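Local structure of fucolectin-related protein (Streptococcus pneumoniae, 2WMF) at residues V169-G174 / H204-L209; E96-Y101 / P130-E135. The protein probably hydrolyses host blood-group carbohydrate antigens, acting as the catalytic module of a family 98 glycoside hydrolase. One frame throughout, in Å; residues are numbered along the deposited sequence.

Contact 1 (V169-G174 / H204-L209); sequences VCAKYG and HKNLVL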
ATOM      1  N   VAL A 169       2.881  11.130  23.873  1.00 10.72           N
ATOM      2  CA  VAL A 169       3.867  10.228  24.488  1.00 10.48           C
ATOM      3  C   VAL A 169       4.921   9.814  23.442  1.00 10.71           C
ATOM      4  O   VAL A 169       6.120   9.787  23.717  1.00 11.87           O
ATOM      5  CB  VAL A 169       3.251   8.959  25.107  1.00 11.25           C
ATOM      6  CG1 VAL A 169       4.349   8.050  25.740  1.00 13.07           C
ATOM      7  CG2 VAL A 169       2.214   9.277  26.200  1.00 13.08           C
ATOM      8  N   CYS A 170       4.470   9.461  22.238  1.00 10.19           N
ATOM      9  CA  CYS A 170       5.388   9.135  21.174  1.00 10.48           C
ATOM     10  C   CYS A 170       6.377  10.264  20.928  1.00 10.07           C
ATOM     11  O   CYS A 170       7.561  10.022  20.768  1.00 11.62           O
ATOM     12  CB  CYS A 170       4.615   8.794  19.890  1.00 10.43           C
ATOM     13  SG  CYS A 170       3.791   7.156  19.974  1.00 12.13           S
ATOM     14  N   ALA A 171       5.880  11.497  20.886  1.00 10.29           N
ATOM     15  CA  ALA A 171       6.733  12.664  20.581  1.00 11.66           C
ATOM     16  C   ALA A 171       7.809  12.841  21.658  1.00 12.65           C
ATOM     17  O   ALA A 171       8.930  13.289  21.363  1.00 13.71           O
ATOM     18  CB  ALA A 171       5.872  13.948  20.433  1.00 11.83           C
ATOM     19  N   LYS A 172       7.469  12.493  22.887  1.00 13.22           N
ATOM     20  CA  LYS A 172       8.413  12.605  24.009  1.00 13.61           C
ATOM     21  C   LYS A 172       9.653  11.724  23.792  1.00 13.06           C
ATOM     22  O   LYS A 172      10.785  12.054  24.236  1.00 13.92           O
ATOM     23  CB  LYS A 172       7.671  12.279  25.297  1.00 14.46           C
ATOM     24  CG  LYS A 172       8.506  12.295  26.546  1.00 14.69           C
ATOM     25  CD  LYS A 172       7.643  12.122  27.824  1.00 15.11           C
ATOM     26  CE  LYS A 172       8.502  11.840  29.058  1.00 17.37           C
ATOM     27  NZ  LYS A 172       7.701  11.457  30.229  1.00 18.27           N
ATOM     28  N   TYR A 173       9.456  10.597  23.107  1.00 12.75           N
ATOM     29  CA  TYR A 173      10.477   9.570  22.969  1.00 12.35           C
ATOM     30  C   TYR A 173      10.984   9.394  21.530  1.00 11.03           C
ATOM     31  O   TYR A 173      11.685   8.441  21.259  1.00 12.70           O
ATOM     32  CB  TYR A 173       9.946   8.224  23.538  1.00 12.38           C
ATOM     33  CG  TYR A 173       9.812   8.260  25.064  1.00 13.88           C
ATOM     34  CD1 TYR A 173      10.948   8.129  25.857  1.00 13.93           C
ATOM     35  CD2 TYR A 173       8.595   8.527  25.687  1.00 13.06           C
ATOM     36  CE1 TYR A 173      10.867   8.215  27.248  1.00 12.67           C
ATOM     37  CE2 TYR A 173       8.491   8.616  27.075  1.00 14.50           C
ATOM     38  CZ  TYR A 173       9.628   8.467  27.858  1.00 13.63           C
ATOM     39  OH  TYR A 173       9.616   8.560  29.257  1.00 15.98           O
ATOM     40  N   GLY A 174      10.613  10.291  20.613  1.00 11.78           N
ATOM     41  CA  GLY A 174      11.068  10.189  19.232  1.00 11.42           C
ATOM     42  C   GLY A 174      10.451   9.036  18.463  1.00 10.99           C
ATOM     43  O   GLY A 174      11.008   8.579  17.470  1.00 10.89           O
ATOM     44  N   HIS A 204       3.165  16.505  14.266  1.00  9.90           N
ATOM     45  CA  HIS A 204       3.157  15.967  12.894  1.00 10.85           C
ATOM     46  C   HIS A 204       4.419  15.102  12.605  1.00 10.43           C
ATOM     47  O   HIS A 204       4.339  14.102  11.894  1.00  9.46           O
ATOM     48  CB  HIS A 204       2.979  17.088  11.858  1.00 11.99           C
ATOM     49  CG  HIS A 204       4.039  18.152  11.912  1.00  9.84           C
ATOM     50  ND1 HIS A 204       3.924  19.312  12.653  1.00 14.42           N
ATOM     51  CD2 HIS A 204       5.249  18.213  11.311  1.00 10.71           C
ATOM     52  CE1 HIS A 204       5.036  20.031  12.501  1.00 10.46           C
ATOM     53  NE2 HIS A 204       5.850  19.383  11.700  1.00 15.11           N
ATOM     54  N   LYS A 205       5.603  15.488  13.129  1.00 10.49           N
ATOM     55  CA  LYS A 205       6.818  14.667  12.928  1.00 11.33           C
ATOM     56  C   LYS A 205       6.626  13.194  13.322  1.00  9.99           C
ATOM     57  O   LYS A 205       7.189  12.288  12.679  1.00 11.42           O
ATOM     58  CB  LYS A 205       8.024  15.255  13.694  1.00 12.03           C
ATOM     59  CG  LYS A 205       9.306  14.654  13.244  1.00 13.70           C
ATOM     60  CD  LYS A 205      10.587  15.287  13.734  1.00 17.42           C
ATOM     61  CE  LYS A 205      11.777  14.569  12.930  1.00 21.37           C
ATOM     62  NZ  LYS A 205      12.011  14.744  11.385  1.00 23.83           N
ATOM     63  N   ASN A 206       5.853  12.959  14.375  1.00  9.31           N
ATOM     64  CA  ASN A 206       5.717  11.625  14.989  1.00 10.14           C
ATOM     65  C   ASN A 206       4.471  10.885  14.540  1.00 10.14           C
ATOM     66  O   ASN A 206       4.226   9.781  15.007  1.00 11.82           O
ATOM     67  CB  ASN A 206       5.674  11.764  16.508  1.00  9.87           C
ATOM     68  CG  ASN A 206       6.892  12.500  17.054  1.00 12.21           C
ATOM     69  OD1 ASN A 206       7.926  11.890  17.393  1.00 15.11           O
ATOM     70  ND2 ASN A 206       6.762  13.797  17.168  1.00 10.24           N
ATOM     71  N   LEU A 207       3.723  11.478  13.604  1.00 10.01           N
ATOM     72  CA  LEU A 207       2.422  10.922  13.203  1.00  9.54           C
ATOM     73  C   LEU A 207       2.499  10.358  11.777  1.00  8.95           C
ATOM     74  O   LEU A 207       3.000  11.014  10.885  1.00  8.64           O
ATOM     75  CB  LEU A 207       1.339  11.994  13.232  1.00  9.58           C
ATOM     76  CG  LEU A 207      -0.119  11.610  12.926  1.00  9.50           C
ATOM     77  CD1 LEU A 207      -0.599  10.443  13.858  1.00 10.32           C
ATOM     78  CD2 LEU A 207      -1.049  12.834  12.977  1.00  9.80           C
ATOM     79  N   VAL A 208       1.952   9.168  11.593  1.00  8.36           N
ATOM     80  CA  VAL A 208       1.720   8.584  10.271  1.00  8.65           C
ATOM     81  C   VAL A 208       0.224   8.280  10.159  1.00  8.49           C
ATOM     82  O   VAL A 208      -0.312   7.550  11.014  1.00  8.58           O
ATOM     83  CB  VAL A 208       2.471   7.267  10.076  1.00  7.67           C
ATOM     84  CG1 VAL A 208       2.214   6.743   8.660  1.00  7.93           C
ATOM     85  CG2 VAL A 208       3.992   7.456  10.400  1.00  8.71           C
ATOM     86  N   LEU A 209      -0.444   8.859   9.154  1.00  7.47           N
ATOM     87  CA  LEU A 209      -1.855   8.564   8.885  1.00  7.60           C
ATOM     88  C   LEU A 209      -1.863   7.650   7.643  1.00  7.11           C
ATOM     89  O   LEU A 209      -1.100   7.852   6.687  1.00  7.69           O
ATOM     90  CB  LEU A 209      -2.663   9.848   8.700  1.00  6.54           C
ATOM     91  CG  LEU A 209      -2.737  10.757   9.952  1.00  7.79           C
ATOM     92  CD1 LEU A 209      -3.500  12.091   9.686  1.00  9.56           C
ATOM     93  CD2 LEU A 209      -3.248   9.945  11.163  1.00  9.18           C
TER
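Asn-206 lays the flat of its side-chain amide over Ala-171, and this pair is the tight part of the contact. The evidence is the near-equal spacing of the amide: Asn-206 CG lies 3.5 Å from Ala-171 CA, and the two terminal atoms of the group are almost the same distance from that carbon, which therefore sits over the face. The closest approach, 3.4 Å, is from Ala-171 CB to the terminal amide atom of Asn-206 modelled as ND2. A first torsion of -56°, with CG anti to the carbonyl carbon, swings the amide out toward the helix. Backbones are close here as well, Ala-171 CA and Asn-206 CA being 5.8 Å apart.

Toward its margins the fit slackens. Cys-170 points at the other segment, yet its CB stays 4.6 Å from Asn-206 CB. Gly-174, following helix 159-172, contributes backbone alone; its positive phi (71°) is one that glycine adopts readily. The exposed Lys-172 and Lys-205 mark the solvent side, the former turning away to Asp-134. Met-29 touches Asn-206 and Tyr-203 packs on Ala-171, extending the packed region. Asn-206 itself closes a 3-10 turn, with Leu-207 N bonded to His-204 O at 3.2 Å, and its backbone pairs with Phe-177 at the start of barrel strand 207-212.

The C-terminal part of helix 159-172 thus meets the entrance to the sixth barrel strand without a single hydrogen bond between the segments. With a polar amide face set against aliphatic carbon, the contact probably rests on shape and van der Waals packing.

Contact 2 (E96-Y101 / P130-E135); sequences ELREWY and PEWLDE
Trp-132 reaches across to Arg-98 and Tyr-101, which are three apart on helix 95-111 and meet the pyrrole and benzo parts of its indole from the same side of the ring plane. The six-membered ring meets the tyrosine: Trp-132 CH2 comes to 3.4 Å from Tyr-101 CD2 and to 3.7 Å from Tyr-101 CB. The two ring planes make 44° and their centroids, Tyr-101 ring to Trp-132 six-membered ring, are 5.5 Å apart, an oblique pairing that is neither a stack nor a T-shape. The pyrrole end takes the arginine. Arg-98 CD lies 4.1 Å from the centroid of the Trp-132 five-membered ring, an off-centre CH-pi contact 30° from the ring normal, while Arg-98 CG is 3.9 Å above the indole plane, near its rim. Farther out, Arg-98 NH1 passes 3.9 Å from Trp-132 CD1.

Trp-132 reaches this position because its CG is anti to the backbone N (chi1 178°), which carries the ring across the gap between segments whose nearest CA atoms, those of Arg-98 and Trp-132, are 9.1 Å apart. The arginine chain is extended from CG to NE and runs past the indole in the opposite direction. Its guanidinium is held through NE by a salt bridge to Asp-93 OD1, and Pro-129 touches its side chain. Tyr-101 is fixed by a hydrogen bond from its hydroxyl to the carbonyl of Val-118, on strand 115-121.

These helices follow the second and third strands of the closed eight-stranded parallel sheet, so the contact is side-by-side packing of neighbouring outer helices in a (beta/alpha)8, or TIM, barrel.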
ATOM      1  N   GLU A  96      -3.220  -9.851  31.357  1.00 16.43           N
ATOM      2  CA  GLU A  96      -2.706 -10.743  30.331  1.00 16.01           C
ATOM      3  C   GLU A  96      -2.211  -9.953  29.111  1.00 15.15           C
ATOM      4  O   GLU A  96      -1.207 -10.300  28.512  1.00 15.31           O
ATOM      5  CB  GLU A  96      -3.775 -11.746  29.900  1.00 16.04           C
ATOM      6  CG  GLU A  96      -4.167 -12.783  30.960  1.00 19.55           C
ATOM      7  CD  GLU A  96      -5.026 -12.197  32.118  1.00 22.09           C
ATOM      8  OE1 GLU A  96      -5.809 -11.228  31.915  1.00 20.56           O
ATOM      9  OE2 GLU A  96      -4.892 -12.708  33.265  1.00 28.63           O
ATOM     10  N   LEU A  97      -2.930  -8.890  28.741  1.00 14.69           N
ATOM     11  CA  LEU A  97      -2.478  -8.035  27.627  1.00 14.76           C
ATOM     12  C   LEU A  97      -1.102  -7.415  27.901  1.00 14.68           C
ATOM     13  O   LEU A  97      -0.192  -7.474  27.080  1.00 13.88           O
ATOM     14  CB  LEU A  97      -3.505  -6.931  27.323  1.00 14.69           C
ATOM     15  CG  LEU A  97      -3.202  -6.083  26.091  1.00 14.73           C
ATOM     16  CD1 LEU A  97      -3.238  -6.987  24.829  1.00 17.44           C
ATOM     17  CD2 LEU A  97      -4.162  -4.886  25.974  1.00 14.61           C
ATOM     18  N   ARG A  98      -0.958  -6.802  29.074  1.00 14.60           N
ATOM     19  CA  ARG A  98       0.291  -6.139  29.422  1.00 15.04           C
ATOM     20  C   ARG A  98       1.440  -7.191  29.492  1.00 14.98           C
ATOM     21  O   ARG A  98       2.549  -6.972  28.981  1.00 14.50           O
ATOM     22  CB  ARG A  98       0.123  -5.394  30.749  1.00 14.41           C
ATOM     23  CG  ARG A  98      -0.845  -4.226  30.740  1.00 13.97           C
ATOM     24  CD  ARG A  98      -0.722  -3.406  32.012  1.00 15.66           C
ATOM     25  NE  ARG A  98      -1.778  -2.424  32.198  1.00 15.04           N
ATOM     26  CZ  ARG A  98      -1.786  -1.527  33.182  1.00 16.21           C
ATOM     27  NH1 ARG A  98      -0.790  -1.482  34.056  1.00 16.84           N
ATOM     28  NH2 ARG A  98      -2.771  -0.652  33.297  1.00 16.42           N
ATOM     29  N   GLU A  99       1.134  -8.347  30.078  1.00 15.34           N
ATOM     30  CA  GLU A  99       2.095  -9.440  30.192  1.00 16.79           C
ATOM     31  C   GLU A  99       2.608  -9.860  28.812  1.00 15.39           C
ATOM     32  O   GLU A  99       3.817 -10.084  28.627  1.00 15.20           O
ATOM     33  CB  GLU A  99       1.468 -10.635  30.941  1.00 17.55           C
ATOM     34  CG  GLU A  99       1.808 -10.575  32.393  1.00 21.86           C
ATOM     35  CD  GLU A  99       0.957 -11.438  33.311  1.00 23.52           C
ATOM     36  OE1 GLU A  99       0.230 -12.352  32.828  1.00 30.24           O
ATOM     37  OE2 GLU A  99       1.025 -11.166  34.552  1.00 29.71           O
ATOM     38  N   TRP A 100       1.684  -9.960  27.853  1.00 14.58           N
ATOM     39  CA  TRP A 100       2.039 -10.331  26.493  1.00 14.12           C
ATOM     40  C   TRP A 100       2.919  -9.264  25.844  1.00 13.44           C
ATOM     41  O   TRP A 100       3.932  -9.602  25.239  1.00 13.83           O
ATOM     42  CB  TRP A 100       0.784 -10.566  25.641  1.00 13.44           C
ATOM     43  CG  TRP A 100       1.104 -11.099  24.262  1.00 14.94           C
ATOM     44  CD1 TRP A 100       1.320 -12.393  23.922  1.00 14.49           C
ATOM     45  CD2 TRP A 100       1.233 -10.334  23.046  1.00 14.03           C
ATOM     46  NE1 TRP A 100       1.588 -12.493  22.569  1.00 14.32           N
ATOM     47  CE2 TRP A 100       1.527 -11.247  22.007  1.00 15.14           C
ATOM     48  CE3 TRP A 100       1.136  -8.970  22.739  1.00 13.28           C
ATOM     49  CZ2 TRP A 100       1.723 -10.841  20.681  1.00 14.49           C
ATOM     50  CZ3 TRP A 100       1.316  -8.576  21.423  1.00 13.60           C
ATOM     51  CH2 TRP A 100       1.603  -9.499  20.414  1.00 13.90           C
ATOM     52  N   TYR A 101       2.526  -7.993  25.956  1.00 13.09           N
ATOM     53  CA  TYR A 101       3.356  -6.899  25.404  1.00 13.32           C
ATOM     54  C   TYR A 101       4.791  -6.965  25.952  1.00 13.29           C
ATOM     55  O   TYR A 101       5.743  -6.881  25.195  1.00 12.88           O
ATOM     56  CB  TYR A 101       2.773  -5.533  25.744  1.00 12.42           C
ATOM     57  CG  TYR A 101       1.518  -5.102  24.974  1.00 12.46           C
ATOM     58  CD1 TYR A 101       1.387  -5.294  23.596  1.00 11.73           C
ATOM     59  CD2 TYR A 101       0.493  -4.446  25.634  1.00 11.10           C
ATOM     60  CE1 TYR A 101       0.238  -4.864  22.921  1.00 10.33           C
ATOM     61  CE2 TYR A 101      -0.659  -4.015  24.965  1.00 12.11           C
ATOM     62  CZ  TYR A 101      -0.774  -4.238  23.608  1.00 10.62           C
ATOM     63  OH  TYR A 101      -1.911  -3.793  22.981  1.00 12.96           O
ATOM     64  N   PRO A 130      -1.550   5.812  28.973  1.00 14.16           N
ATOM     65  CA  PRO A 130      -0.360   6.491  28.427  1.00 14.90           C
ATOM     66  C   PRO A 130       0.884   6.415  29.327  1.00 14.75           C
ATOM     67  O   PRO A 130       2.006   6.305  28.833  1.00 15.36           O
ATOM     68  CB  PRO A 130      -0.828   7.948  28.259  1.00 14.79           C
ATOM     69  CG  PRO A 130      -2.310   7.863  28.104  1.00 16.81           C
ATOM     70  CD  PRO A 130      -2.739   6.687  28.946  1.00 15.24           C
ATOM     71  N   GLU A 131       0.679   6.488  30.637  1.00 15.40           N
ATOM     72  CA  GLU A 131       1.782   6.326  31.590  1.00 16.65           C
ATOM     73  C   GLU A 131       2.516   4.959  31.439  1.00 16.13           C
ATOM     74  O   GLU A 131       3.760   4.887  31.545  1.00 16.92           O
ATOM     75  CB  GLU A 131       1.203   6.496  32.990  1.00 19.16           C
ATOM     76  CG  GLU A 131       0.590   7.895  33.287  1.00 22.82           C
ATOM     77  CD  GLU A 131      -0.813   8.210  32.675  1.00 25.95           C
ATOM     78  OE1 GLU A 131      -1.548   7.307  32.181  1.00 22.07           O
ATOM     79  OE2 GLU A 131      -1.175   9.431  32.699  1.00 28.87           O
ATOM     80  N   TRP A 132       1.759   3.882  31.194  1.00 15.51           N
ATOM     81  CA  TRP A 132       2.333   2.563  30.952  1.00 14.48           C
ATOM     82  C   TRP A 132       3.157   2.541  29.670  1.00 13.93           C
ATOM     83  O   TRP A 132       4.261   2.002  29.626  1.00 13.61           O
ATOM     84  CB  TRP A 132       1.250   1.474  30.911  1.00 14.58           C
ATOM     85  CG  TRP A 132       1.748   0.087  30.610  1.00 15.12           C
ATOM     86  CD1 TRP A 132       2.129  -0.872  31.506  1.00 15.19           C
ATOM     87  CD2 TRP A 132       1.933  -0.498  29.306  1.00 13.62           C
ATOM     88  NE1 TRP A 132       2.513  -2.010  30.849  1.00 15.47           N
ATOM     89  CE2 TRP A 132       2.426  -1.811  29.499  1.00 12.47           C
ATOM     90  CE3 TRP A 132       1.723  -0.039  27.994  1.00 14.93           C
ATOM     91  CZ2 TRP A 132       2.734  -2.658  28.439  1.00 14.81           C
ATOM     92  CZ3 TRP A 132       2.032  -0.871  26.959  1.00 14.50           C
ATOM     93  CH2 TRP A 132       2.506  -2.172  27.170  1.00 15.01           C
ATOM     94  N   LEU A 133       2.641   3.143  28.618  1.00 13.59           N
ATOM     95  CA  LEU A 133       3.398   3.212  27.369  1.00 12.90           C
ATOM     96  C   LEU A 133       4.712   4.011  27.548  1.00 13.32           C
ATOM     97  O   LEU A 133       5.777   3.614  27.038  1.00 12.98           O
ATOM     98  CB  LEU A 133       2.551   3.854  26.274  1.00 12.56           C
ATOM     99  CG  LEU A 133       3.202   4.009  24.905  1.00 12.39           C
ATOM    100  CD1 LEU A 133       3.594   2.651  24.350  1.00 13.02           C
ATOM    101  CD2 LEU A 133       2.286   4.800  23.928  1.00 11.54           C
ATOM    102  N   ASP A 134       4.605   5.144  28.253  1.00 13.89           N
ATOM    103  CA  ASP A 134       5.761   6.009  28.578  1.00 14.05           C
ATOM    104  C   ASP A 134       6.878   5.148  29.237  1.00 14.33           C
ATOM    105  O   ASP A 134       8.037   5.181  28.815  1.00 13.34           O
ATOM    106  CB  ASP A 134       5.285   7.155  29.476  1.00 14.13           C
ATOM    107  CG  ASP A 134       6.369   8.185  29.785  1.00 15.18           C
ATOM    108  OD1 ASP A 134       7.431   7.790  30.302  1.00 16.55           O
ATOM    109  OD2 ASP A 134       6.146   9.363  29.459  1.00 15.59           O
ATOM    110  N   GLU A 135       6.487   4.318  30.207  1.00 15.12           N
ATOM    111  CA  GLU A 135       7.400   3.389  30.896  1.00 15.16           C
ATOM    112  C   GLU A 135       8.042   2.418  29.929  1.00 15.18           C
ATOM    113  O   GLU A 135       9.228   2.137  30.023  1.00 15.13           O
ATOM    114  CB  GLU A 135       6.650   2.615  31.996  1.00 15.87           C
ATOM    115  CG  GLU A 135       6.278   3.498  33.162  1.00 17.51           C
ATOM    116  CD  GLU A 135       5.309   2.820  34.149  1.00 21.42           C
ATOM    117  OE1 GLU A 135       4.820   1.686  33.881  1.00 27.60           O
ATOM    118  OE2 GLU A 135       5.022   3.452  35.205  1.00 28.29           O
TER

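Contacts 1 and 2 lie about 18 Å apart, centre to centre, and are joined through helix 130-139. Asp-134, on the second segment of contact 2, forms a salt bridge from OD2 to Lys-172 NZ at 2.7 Å and a probable hydrogen bond from OD1 to Tyr-173 OH at 2.5 Å. Beside these, Val-169 CG1 packs 3.8 Å from Asp-134 CA. Contact 1 carries the helix series on to the start of strand 207-212, at the end of the barrel away from where TIM-barrel active sites are found. Contact 2, made by the first turns of helices following strands 74-79 and 115-121, probably lies nearer the active-site end, although no catalytic residue is identified in either contact.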